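Local coordinates for protein cytochrome C3, A dimeric class III c-type cytochrome (Desulfovibrio gigas, PDB 1GYO) that probably carries electrons through four covalently attached haems per subunit, as other class III c-type cytochromes do, within a dimer of two chains, at residues 39-44 against 54-59; 85-88 against 93-96; 60-63 against 68-71. All blocks are in the same frame, centred on the assembly; numbering follows the deposited sequence.

Interaction 1. Residues 39-44 against 54-59; sequences CHHMFD and DCHIDR. With HEC (heme c), chain D.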
loop_
_atom_site.group_PDB
_atom_site.type_symbol
_atom_site.label_atom_id
_atom_site.label_comp_id
_atom_site.label_asym_id
_atom_site.label_seq_id
_atom_site.Cartn_x
_atom_site.Cartn_y
_atom_site.Cartn_z
ATOM N N CYS A 39 -7.529 1.531 -6.777
ATOM C CA CYS A 39 -7.215 2.619 -7.715
ATOM C C CYS A 39 -6.037 2.230 -8.613
ATOM O O CYS A 39 -6.131 2.331 -9.832
ATOM C CB CYS A 39 -6.881 3.888 -6.976
ATOM S SG CYS A 39 -8.283 4.428 -5.934
ATOM N N HIS A 40 -4.928 1.845 -7.982
ATOM C CA HIS A 40 -3.739 1.434 -8.719
ATOM C C HIS A 40 -3.901 -0.017 -9.175
ATOM O O HIS A 40 -3.225 -0.935 -8.665
ATOM C CB HIS A 40 -2.526 1.547 -7.795
ATOM C CG HIS A 40 -2.243 2.938 -7.322
ATOM N ND1 HIS A 40 -1.615 3.869 -8.118
ATOM C CD2 HIS A 40 -2.430 3.539 -6.123
ATOM C CE1 HIS A 40 -1.473 4.995 -7.394
ATOM N NE2 HIS A 40 -1.944 4.843 -6.189
ATOM N N HIS A 41 -4.826 -0.218 -10.091
ATOM C CA HIS A 41 -5.309 -1.551 -10.430
ATOM C C HIS A 41 -4.234 -2.410 -11.128
ATOM O O HIS A 41 -4.433 -3.637 -11.183
ATOM C CB HIS A 41 -6.542 -1.442 -11.336
ATOM C CG HIS A 41 -6.314 -0.843 -12.678
ATOM N ND1 HIS A 41 -6.137 -1.629 -13.790
ATOM C CD2 HIS A 41 -6.187 0.439 -13.152
ATOM C CE1 HIS A 41 -5.953 -0.855 -14.850
ATOM N NE2 HIS A 41 -5.993 0.422 -14.516
ATOM N N MET A 42 -3.172 -1.794 -11.609
ATOM C CA MET A 42 -2.074 -2.533 -12.232
ATOM C C MET A 42 -1.002 -2.908 -11.230
ATOM O O MET A 42 -0.079 -3.657 -11.620
ATOM C CB MET A 42 -1.473 -1.709 -13.364
ATOM C CG MET A 42 -2.470 -1.390 -14.481
ATOM S SD MET A 42 -3.098 -2.825 -15.374
ATOM C CE MET A 42 -1.609 -3.268 -16.241
ATOM N N PHE A 43 -1.085 -2.464 -9.989
ATOM C CA PHE A 43 -0.062 -2.843 -9.008
ATOM C C PHE A 43 -0.297 -4.262 -8.513
ATOM O O PHE A 43 -1.406 -4.574 -8.123
ATOM C CB PHE A 43 -0.104 -1.818 -7.842
ATOM C CG PHE A 43 0.969 -2.174 -6.801
ATOM C CD1 PHE A 43 2.289 -1.827 -6.968
ATOM C CD2 PHE A 43 0.614 -2.871 -5.667
ATOM C CE1 PHE A 43 3.259 -2.110 -6.019
ATOM C CE2 PHE A 43 1.565 -3.169 -4.699
ATOM C CZ PHE A 43 2.859 -2.820 -4.921
ATOM N N ASP A 44 0.761 -5.081 -8.510
ATOM C CA ASP A 44 0.594 -6.439 -8.008
ATOM C C ASP A 44 1.803 -6.771 -7.171
ATOM O O ASP A 44 2.857 -7.190 -7.710
ATOM C CB ASP A 44 0.460 -7.383 -9.178
ATOM C CG ASP A 44 0.240 -8.819 -8.752
ATOM O OD1 ASP A 44 0.478 -9.171 -7.573
ATOM O OD2 ASP A 44 -0.164 -9.616 -9.661
ATOM N N ASP A 54 0.516 7.672 -17.314
ATOM C CA ASP A 54 1.571 6.950 -18.011
ATOM C C ASP A 54 0.949 6.040 -19.058
ATOM O O ASP A 54 1.584 5.720 -20.076
ATOM C CB ASP A 54 2.398 6.105 -17.066
ATOM C CG ASP A 54 3.349 6.827 -16.184
ATOM O OD1 ASP A 54 3.444 8.097 -16.210
ATOM O OD2 ASP A 54 4.026 6.050 -15.436
ATOM N N CYS A 55 -0.282 5.601 -18.789
ATOM C CA CYS A 55 -1.020 4.688 -19.648
ATOM C C CYS A 55 -2.295 5.297 -20.192
ATOM O O CYS A 55 -2.606 5.173 -21.385
ATOM C CB CYS A 55 -1.407 3.390 -18.934
ATOM S SG CYS A 55 0.086 2.550 -18.323
ATOM N N HIS A 56 -3.011 5.999 -19.343
ATOM C CA HIS A 56 -4.281 6.677 -19.704
ATOM C C HIS A 56 -3.982 8.031 -20.308
ATOM O O HIS A 56 -4.166 9.080 -19.692
ATOM C CB HIS A 56 -5.141 6.786 -18.445
ATOM C CG HIS A 56 -5.664 5.471 -17.969
ATOM N ND1 HIS A 56 -6.819 4.920 -18.472
ATOM C CD2 HIS A 56 -5.207 4.580 -17.070
ATOM C CE1 HIS A 56 -7.056 3.751 -17.881
ATOM N NE2 HIS A 56 -6.066 3.504 -17.013
ATOM N N ILE A 57 -3.506 8.003 -21.551
ATOM C CA ILE A 57 -2.988 9.156 -22.216
ATOM C C ILE A 57 -3.931 9.781 -23.243
ATOM O O ILE A 57 -3.896 10.988 -23.405
ATOM C CB ILE A 57 -1.656 8.832 -22.920
ATOM C CG1 ILE A 57 -0.638 8.173 -22.055
ATOM C CG2 ILE A 57 -1.047 10.121 -23.525
ATOM C CD1 ILE A 57 0.752 8.354 -22.671
ATOM N N ASP A 58 -4.704 8.972 -23.939
ATOM C CA ASP A 58 -5.473 9.474 -25.065
ATOM C C ASP A 58 -6.555 10.449 -24.606
ATOM O O ASP A 58 -7.321 10.122 -23.693
ATOM C CB ASP A 58 -6.183 8.324 -25.784
ATOM C CG ASP A 58 -7.100 8.892 -26.845
ATOM O OD1 ASP A 58 -6.657 9.658 -27.706
ATOM O OD2 ASP A 58 -8.322 8.683 -26.811
ATOM N N ARG A 59 -6.669 11.580 -25.239
ATOM C CA ARG A 59 -7.699 12.581 -24.972
ATOM C C ARG A 59 -8.508 12.851 -26.218
ATOM O O ARG A 59 -9.279 13.820 -26.243
ATOM C CB ARG A 59 -7.037 13.854 -24.425
ATOM C CG ARG A 59 -6.434 13.600 -23.040
ATOM C CD ARG A 59 -5.461 14.703 -22.697
ATOM N NE ARG A 59 -6.128 15.892 -22.175
ATOM C CZ ARG A 59 -5.579 17.080 -22.058
ATOM N NH1 ARG A 59 -4.345 17.343 -22.511
ATOM N NH2 ARG A 59 -6.249 18.076 -21.505
HETATM FE FE HEC D . -5.973 1.954 -15.768
HETATM C CHA HEC D . -8.513 0.345 -17.307
HETATM C CHB HEC D . -8.193 3.737 -13.959
HETATM C CHC HEC D . -3.434 3.336 -13.982
HETATM C CHD HEC D . -3.747 0.513 -17.823
HETATM N NA HEC D . -7.949 2.019 -15.647
HETATM C C1A HEC D . -8.864 1.266 -16.349
HETATM C C2A HEC D . -10.210 1.608 -15.966
HETATM C C3A HEC D . -10.127 2.592 -15.043
HETATM C C4A HEC D . -8.720 2.829 -14.825
HETATM C CMA HEC D . -11.239 3.345 -14.369
HETATM C CAA HEC D . -11.469 0.992 -16.542
HETATM C CBA HEC D . -12.019 1.891 -17.646
HETATM C CGA HEC D . -13.276 1.361 -18.285
HETATM O O1A HEC D . -14.188 2.170 -18.567
HETATM O O2A HEC D . -13.331 0.148 -18.587
HETATM N NB HEC D . -5.837 3.258 -14.242
HETATM C C1B HEC D . -6.867 3.932 -13.633
HETATM C C2B HEC D . -6.386 4.823 -12.601
HETATM C C3B HEC D . -5.032 4.702 -12.594
HETATM C C4B HEC D . -4.696 3.724 -13.607
HETATM C CMB HEC D . -7.260 5.704 -11.766
HETATM C CAB HEC D . -4.035 5.421 -11.740
HETATM C CBB HEC D . -4.310 5.258 -10.231
HETATM N NC HEC D . -3.986 1.917 -15.870
HETATM C C1C HEC D . -3.074 2.548 -15.047
HETATM C C2C HEC D . -1.717 2.291 -15.476
HETATM C C3C HEC D . -1.803 1.551 -16.609
HETATM C C4C HEC D . -3.207 1.285 -16.830
HETATM C CMC HEC D . -0.488 2.837 -14.788
HETATM C CAC HEC D . -0.693 1.097 -17.510
HETATM C CBC HEC D . 0.414 0.293 -16.843
HETATM N ND HEC D . -6.116 0.714 -17.297
HETATM C C1D HEC D . -5.072 0.182 -18.025
HETATM C C2D HEC D . -5.562 -0.775 -18.994
HETATM C C3D HEC D . -6.916 -0.826 -18.838
HETATM C C4D HEC D . -7.247 0.093 -17.787
HETATM C CMD HEC D . -4.681 -1.542 -19.937
HETATM C CAD HEC D . -7.905 -1.706 -19.547
HETATM C CBD HEC D . -8.277 -2.935 -18.750
HETATM C CGD HEC D . -7.091 -3.880 -18.545
HETATM O O1D HEC D . -6.720 -4.086 -17.391
HETATM O O2D HEC D . -6.572 -4.368 -19.562
#
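A bis-histidine haem site joins these two loop segments: His41 and His56 face each other across the iron of one haem c. His41 NE2 and His56 NE2 each bind FE at 2.0 Å from opposite sides of the porphyrin, and with His41 NE2 and His56 NE2 4.0 Å apart the N-Fe-N line is nearly straight. The two imidazoles are turned about 65° against each other. His41 lies along one pyrrole diagonal, CD2 by NB and CE1 by ND, whereas His56 stands between the diagonals, somewhat nearer NA-NC, with CE1 by NA and CD2 by NC. His56 ND1 donates to Gly67 O, which helps fix its rotation. His41 takes the crowded first torsion (chi1 65°), CG between backbone N and carbonyl carbon, and Met42 CG lies over one face of its ring, toward the rim. The same Met42 CG lies 3.6 Å from haem C4C, packing on the porphyrin beside the ligand. On the other side, Cys55 SG is bonded to haem CAC at 1.8 Å, and Cys52 makes the second covalent link. His40, next in the chain to His41, binds the iron of a different haem, so adjacent residues in a type I turn (His40 to Phe43) serve two haems. Cys52, Cys55 and His56 form the CXXCH haem-attachment motif, completed by His41 from outside it, as in the bis-histidinyl haems of class III cytochromes c.

Interaction 2. Residues 85-88 against 93-96; sequences KAMK and QTGP. With HEC (heme c), chain E.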
loop_
_atom_site.group_PDB
_atom_site.type_symbol
_atom_site.label_atom_id
_atom_site.label_comp_id
_atom_site.label_asym_id
_atom_site.label_seq_id
_atom_site.Cartn_x
_atom_site.Cartn_y
_atom_site.Cartn_z
ATOM N N LYS A 85 -20.135 6.563 -7.154
ATOM C CA LYS A 85 -21.532 6.259 -7.476
ATOM C C LYS A 85 -21.933 4.891 -6.957
ATOM O O LYS A 85 -23.062 4.690 -6.454
ATOM C CB LYS A 85 -21.754 6.365 -8.975
ATOM C CG LYS A 85 -21.829 7.741 -9.530
ATOM C CD LYS A 85 -22.061 7.909 -11.048
ATOM C CE LYS A 85 -23.372 7.272 -11.456
ATOM N NZ LYS A 85 -23.648 7.658 -12.890
ATOM N N ALA A 86 -21.066 3.885 -7.072
ATOM C CA ALA A 86 -21.413 2.549 -6.618
ATOM C C ALA A 86 -21.601 2.511 -5.113
ATOM O O ALA A 86 -22.500 1.840 -4.606
ATOM C CB ALA A 86 -20.329 1.559 -7.018
ATOM N N MET A 87 -20.749 3.226 -4.389
ATOM C CA MET A 87 -20.858 3.260 -2.925
ATOM C C MET A 87 -22.118 3.988 -2.517
ATOM O O MET A 87 -22.830 3.561 -1.611
ATOM C CB MET A 87 -19.608 3.921 -2.322
ATOM C CG MET A 87 -18.363 3.058 -2.517
ATOM S SD MET A 87 -16.921 3.652 -1.623
ATOM C CE MET A 87 -17.374 3.182 0.077
ATOM N N LYS A 88 -22.413 5.102 -3.165
ATOM C CA LYS A 88 -23.649 5.811 -2.860
ATOM C C LYS A 88 -24.877 4.949 -3.089
ATOM O O LYS A 88 -25.850 5.021 -2.295
ATOM C CB LYS A 88 -23.742 7.073 -3.725
ATOM C CG LYS A 88 -25.033 7.845 -3.375
ATOM C CD LYS A 88 -24.869 9.287 -3.772
ATOM C CE LYS A 88 -25.907 10.160 -3.065
ATOM N NZ LYS A 88 -27.282 9.615 -3.272
ATOM N N GLN A 93 -20.804 5.689 3.003
ATOM C CA GLN A 93 -20.069 6.942 2.996
ATOM C C GLN A 93 -18.999 6.973 1.903
ATOM O O GLN A 93 -18.193 6.045 1.781
ATOM C CB GLN A 93 -19.350 7.117 4.342
ATOM C CG GLN A 93 -18.801 8.524 4.547
ATOM C CD GLN A 93 -18.348 8.796 5.960
ATOM O OE1 GLN A 93 -17.278 9.366 6.208
ATOM N NE2 GLN A 93 -19.102 8.405 6.978
ATOM N N THR A 94 -18.973 8.020 1.086
ATOM C CA THR A 94 -18.088 8.050 -0.098
ATOM C C THR A 94 -17.876 9.476 -0.542
ATOM O O THR A 94 -18.288 10.439 0.120
ATOM C CB THR A 94 -18.720 7.161 -1.166
ATOM O OG1 THR A 94 -17.724 6.888 -2.183
ATOM C CG2 THR A 94 -19.938 7.745 -1.834
ATOM N N GLY A 95 -17.221 9.597 -1.692
ATOM C CA GLY A 95 -16.871 10.875 -2.267
ATOM C C GLY A 95 -17.915 11.454 -3.199
ATOM O O GLY A 95 -18.981 10.893 -3.402
ATOM N N PRO A 96 -17.591 12.616 -3.751
ATOM C CA PRO A 96 -18.540 13.361 -4.584
ATOM C C PRO A 96 -18.743 12.797 -5.964
ATOM O O PRO A 96 -17.893 12.138 -6.568
ATOM C CB PRO A 96 -17.913 14.765 -4.685
ATOM C CG PRO A 96 -16.445 14.539 -4.468
ATOM C CD PRO A 96 -16.347 13.389 -3.516
HETATM FE FE HEC E . -12.833 9.024 -3.480
HETATM C CHA HEC E . -13.915 10.402 -0.583
HETATM C CHB HEC E . -12.025 12.129 -4.639
HETATM C CHC HEC E . -11.392 7.655 -6.159
HETATM C CHD HEC E . -13.759 5.972 -2.400
HETATM N NA HEC E . -13.031 10.902 -2.793
HETATM C C1A HEC E . -13.501 11.295 -1.553
HETATM C C2A HEC E . -13.519 12.734 -1.444
HETATM C C3A HEC E . -13.035 13.223 -2.613
HETATM C C4A HEC E . -12.682 12.091 -3.423
HETATM C CMA HEC E . -12.852 14.667 -3.010
HETATM C CAA HEC E . -13.953 13.495 -0.225
HETATM C CBA HEC E . -12.803 13.728 0.749
HETATM C CGA HEC E . -11.822 14.793 0.303
HETATM O O1A HEC E . -12.185 15.975 0.319
HETATM O O2A HEC E . -10.692 14.429 -0.078
HETATM N NB HEC E . -11.857 9.748 -5.062
HETATM C C1B HEC E . -11.596 11.065 -5.398
HETATM C C2B HEC E . -10.851 11.145 -6.630
HETATM C C3B HEC E . -10.649 9.873 -7.053
HETATM C C4B HEC E . -11.290 9.007 -6.089
HETATM C CMB HEC E . -10.381 12.424 -7.263
HETATM C CAB HEC E . -9.961 9.378 -8.297
HETATM C CBB HEC E . -8.540 9.838 -8.500
HETATM N NC HEC E . -12.656 7.184 -4.165
HETATM C C1C HEC E . -12.059 6.786 -5.348
HETATM C C2C HEC E . -12.266 5.380 -5.599
HETATM C C3C HEC E . -12.960 4.899 -4.543
HETATM C C4C HEC E . -13.170 6.017 -3.634
HETATM C CMC HEC E . -11.807 4.679 -6.855
HETATM C CAC HEC E . -13.528 3.534 -4.307
HETATM C CBC HEC E . -12.794 2.340 -4.841
HETATM N ND HEC E . -13.712 8.334 -1.842
HETATM C C1D HEC E . -13.956 7.017 -1.516
HETATM C C2D HEC E . -14.413 6.884 -0.157
HETATM C C3D HEC E . -14.481 8.137 0.349
HETATM C C4D HEC E . -14.035 9.039 -0.680
HETATM C CMD HEC E . -14.733 5.571 0.516
HETATM C CAD HEC E . -14.963 8.568 1.711
HETATM C CBD HEC E . -13.836 8.705 2.707
HETATM C CGD HEC E . -14.375 8.956 4.122
HETATM O O1D HEC E . -14.689 10.110 4.417
HETATM O O2D HEC E . -14.522 7.978 4.867
#
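Gln93 opens the segment with its backbone: its carbonyl O meets the terminal methyl of Met87, Gln93 O to Met87 CE 3.4 Å, while its side chain leaves the backbone pointing away from the helix, and its end lies near the propionate on ring D of the haem. Met87 is straight through chi2 and bends only at its last torsion (chi3 74°), which brings CE round to Gln93 O and to the haem methyl CMD, 3.6 Å from CE. Thr94 comes next and makes the larger part of this segment's share of the contact. Its side chain crosses that of Met87 at a slant. Thr94 OG1 is 3.4 Å from Met87 SD and also lies close to Met87 CB; it is buried here and has no hydrogen-bond partner in the model. The methyl, set between the backbone N and carbonyl carbon of its own residue, reaches the helix backbone instead, with Thr94 CG2 3.9 Å from Lys88 N. The backbone side of Thr94 faces the porphyrin, Thr94 CA lying 3.6 Å from haem C3D. Gly95, with no side chain to hold it off, brings its N within 3.4 Å of haem C4D. Pro96 continues this layer with a ring carbon, Pro96 CD being 3.4 Å from haem C3A, and its carbonyl accepts from ND1 of His84, an axial ligand of this haem. The segment is thus a layer between helix and porphyrin. It follows helix 80-89, which also supplies Cys80, Cys83 and His84 to the haem; Lys85 and Lys88 touch Ile97 just beyond the segment, and Ala86 packs on Glu77 in the loop that leads from helix 68-72 into helix 80-89.

Interaction 3. Residues 60-63 against 68-71; sequences DDRS and FYKA. With HEC (heme c), chain F.
Arg62 lies extended over one face of the Tyr69 ring, its chain crossing the tyrosine obliquely. Arg62 CD sits 3.6 Å from the Tyr69 ring centroid and 8° off the normal, a CH-pi contact over the middle of the ring, with Arg62 CB at the near rim, 3.6 Å from Tyr69 CD2. Beyond CD the guanidinium plane stays within 12° of the ring plane and slides past the CE1 side, so that Arg62 NH2 comes 3.5 Å from haem methyl CMA. Tyr69 CG is anti to the backbone N (chi1 -166°), directing the ring off the helix under the arginine chain and pushing its edge against the porphyrin: Tyr69 OH is 3.5 Å from haem C2B. The ring also stacks with His73, an axial ligand of the same haem, so Tyr69 belongs to the second shell of this bis-histidine haem site, with Arg62 over one ring face. The loop bearing Arg62 is shaped by an Asx turn, Ser63 N donating to Asp61 OD1 (2.9 Å) from above the carboxylate plane; Asp61 OD1 also accepts from Tyr64 N. A water bridges this turn to helix 68-72, accepting from Tyr69 N and probably donating to Asp61 O. Lys70 is modelled in two conformers; in one it bends back, passes along Arg62 O with CE, and donates from NZ to Ser63 O at 2.8 Å, tilted out of the carbonyl plane, a bond doubtful as a fixed link. Phe68 turns away from the loop, its CD2 3.6 Å from the haem propionate oxygen O2A.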
loop_
_atom_site.group_PDB
_atom_site.type_symbol
_atom_site.label_atom_id
_atom_site.label_comp_id
_atom_site.label_asym_id
_atom_site.label_seq_id
_atom_site.Cartn_x
_atom_site.Cartn_y
_atom_site.Cartn_z
ATOM N N ASP A 60 -8.420 12.004 -27.235
ATOM C CA ASP A 60 -9.182 12.248 -28.458
ATOM C C ASP A 60 -10.681 12.059 -28.286
ATOM O O ASP A 60 -11.450 12.639 -29.057
ATOM C CB ASP A 60 -8.710 11.334 -29.581
ATOM C CG ASP A 60 -7.317 11.548 -30.110
ATOM O OD1 ASP A 60 -6.717 12.550 -29.704
ATOM O OD2 ASP A 60 -6.903 10.713 -30.951
ATOM N N ASP A 61 -11.086 11.242 -27.341
ATOM C CA ASP A 61 -12.495 11.007 -26.993
ATOM C C ASP A 61 -12.602 10.820 -25.512
ATOM O O ASP A 61 -11.605 10.938 -24.803
ATOM C CB ASP A 61 -13.081 9.844 -27.827
ATOM C CG ASP A 61 -12.539 8.497 -27.493
ATOM O OD1 ASP A 61 -12.235 8.179 -26.318
ATOM O OD2 ASP A 61 -12.341 7.735 -28.451
ATOM N N ARG A 62 -13.830 10.588 -25.042
ATOM C CA ARG A 62 -14.086 10.318 -23.624
ATOM C C ARG A 62 -14.640 8.909 -23.461
ATOM O O ARG A 62 -15.312 8.636 -22.482
ATOM C CB ARG A 62 -15.075 11.356 -23.057
ATOM C CG ARG A 62 -14.489 12.758 -23.058
ATOM C CD ARG A 62 -15.460 13.707 -22.344
ATOM N NE ARG A 62 -14.935 15.101 -22.408
ATOM C CZ ARG A 62 -15.605 16.140 -21.968
ATOM N NH1 ARG A 62 -16.798 15.937 -21.405
ATOM N NH2 ARG A 62 -15.078 17.326 -22.101
ATOM N N SER A 63 -14.372 8.007 -24.408
ATOM C CA SER A 63 -14.974 6.701 -24.485
ATOM C C SER A 63 -13.931 5.573 -24.333
ATOM O O SER A 63 -14.247 4.520 -23.780
ATOM C CB SER A 63 -15.705 6.510 -25.825
ATOM O OG SER A 63 -16.780 7.500 -25.822
ATOM N N PHE A 68 -7.648 8.782 -21.117
ATOM C CA PHE A 68 -7.558 9.652 -19.950
ATOM C C PHE A 68 -8.900 9.821 -19.262
ATOM O O PHE A 68 -9.008 9.606 -18.042
ATOM C CB PHE A 68 -6.989 11.007 -20.399
ATOM C CG PHE A 68 -6.724 11.971 -19.283
ATOM C CD1 PHE A 68 -5.643 11.801 -18.451
ATOM C CD2 PHE A 68 -7.558 13.063 -19.088
ATOM C CE1 PHE A 68 -5.363 12.716 -17.459
ATOM C CE2 PHE A 68 -7.279 13.995 -18.086
ATOM C CZ PHE A 68 -6.169 13.832 -17.278
ATOM N N TYR A 69 -9.940 10.214 -19.989
ATOM C CA TYR A 69 -11.214 10.526 -19.328
ATOM C C TYR A 69 -11.786 9.344 -18.552
ATOM O O TYR A 69 -12.312 9.508 -17.439
ATOM C CB TYR A 69 -12.235 11.028 -20.329
ATOM C CG TYR A 69 -13.450 11.687 -19.715
ATOM C CD1 TYR A 69 -13.407 13.038 -19.366
ATOM C CD2 TYR A 69 -14.648 11.023 -19.500
ATOM C CE1 TYR A 69 -14.493 13.664 -18.829
ATOM C CE2 TYR A 69 -15.752 11.626 -18.974
ATOM C CZ TYR A 69 -15.670 12.962 -18.624
ATOM O OH TYR A 69 -16.764 13.627 -18.099
ATOM N N LYS A 70 -11.709 8.152 -19.130
ATOM C CA LYS A 70 -12.289 6.982 -18.494
ATOM C C LYS A 70 -11.577 6.575 -17.220
ATOM O O LYS A 70 -12.174 5.913 -16.371
ATOM C CB LYS A 70 -12.352 5.804 -19.476
ATOM C CG LYS A 70 -13.534 5.880 -20.456
ATOM C CD LYS A 70 -14.864 5.613 -19.797
ATOM C CE LYS A 70 -16.043 5.615 -20.750
ATOM N NZ LYS A 70 -16.132 4.446 -21.657
ATOM N N ALA A 71 -10.302 6.983 -17.011
ATOM C CA ALA A 71 -9.613 6.648 -15.757
ATOM C C ALA A 71 -10.363 7.228 -14.556
ATOM O O ALA A 71 -10.341 6.645 -13.474
ATOM C CB ALA A 71 -8.199 7.166 -15.761
HETATM FE FE HEC F . -13.803 15.104 -13.973
HETATM C CHA HEC F . -10.772 15.432 -15.508
HETATM C CHB HEC F . -15.295 16.579 -16.589
HETATM C CHC HEC F . -16.829 14.674 -12.485
HETATM C CHD HEC F . -12.299 13.754 -11.290
HETATM N NA HEC F . -13.150 15.893 -15.677
HETATM C C1A HEC F . -11.866 15.956 -16.175
HETATM C C2A HEC F . -11.830 16.642 -17.438
HETATM C C3A HEC F . -13.108 16.989 -17.731
HETATM C C4A HEC F . -13.928 16.508 -16.644
HETATM C CMA HEC F . -13.628 17.749 -18.923
HETATM C CAA HEC F . -10.583 16.960 -18.215
HETATM C CBA HEC F . -10.307 16.002 -19.343
HETATM C CGA HEC F . -9.086 16.345 -20.161
HETATM O O1A HEC F . -8.351 17.276 -19.810
HETATM O O2A HEC F . -8.850 15.666 -21.191
HETATM N NB HEC F . -15.701 15.529 -14.443
HETATM C C1B HEC F . -16.141 16.077 -15.627
HETATM C C2B HEC F . -17.589 16.054 -15.702
HETATM C C3B HEC F . -18.017 15.452 -14.563
HETATM C C4B HEC F . -16.846 15.175 -13.764
HETATM C CMB HEC F . -18.367 16.548 -16.889
HETATM C CAB HEC F . -19.410 15.012 -14.193
HETATM C CBB HEC F . -19.923 13.882 -15.087
HETATM N NC HEC F . -14.436 14.395 -12.222
HETATM C C1C HEC F . -15.729 14.377 -11.717
HETATM C C2C HEC F . -15.746 13.966 -10.337
HETATM C C3C HEC F . -14.463 13.669 -10.006
HETATM C C4C HEC F . -13.656 13.941 -11.179
HETATM C CMC HEC F . -17.003 13.913 -9.491
HETATM C CAC HEC F . -13.918 13.209 -8.691
HETATM C CBC HEC F . -14.714 12.101 -7.998
HETATM N ND HEC F . -11.917 14.641 -13.528
HETATM C C1D HEC F . -11.476 14.039 -12.349
HETATM C C2D HEC F . -10.060 13.799 -12.403
HETATM C C3D HEC F . -9.617 14.300 -13.587
HETATM C C4D HEC F . -10.767 14.815 -14.284
HETATM C CMD HEC F . -9.251 13.132 -11.317
HETATM C CAD HEC F . -8.204 14.299 -14.106
HETATM C CBD HEC F . -7.447 15.572 -13.770
HETATM C CGD HEC F . -7.915 16.763 -14.581
HETATM O O1D HEC F . -8.668 17.586 -13.972
HETATM O O2D HEC F . -7.589 16.863 -15.757
HETATM O O HOH W 1 -9.862 11.052 -22.738
#

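From the N terminus, interaction 1 comes first: it closes the loop 45-53, which leaves helix 36-39 and returns to the haem-attachment cysteines. Interaction 3 follows at once, closing the short turn 64-67 onto helix 68-72, and interaction 2 comes last, closing 89-92 at the end of helix 80-89. The three stand in series; none nests in or crosses another. Interactions 1 and 3 touch, through a probable hydrogen bond between Asp58 O and Phe68 N and through His56 packing on Ala71, so two haem sites share helix 68-72. Interaction 2 stays about 10 Å from both at the nearest atoms, serving a third haem.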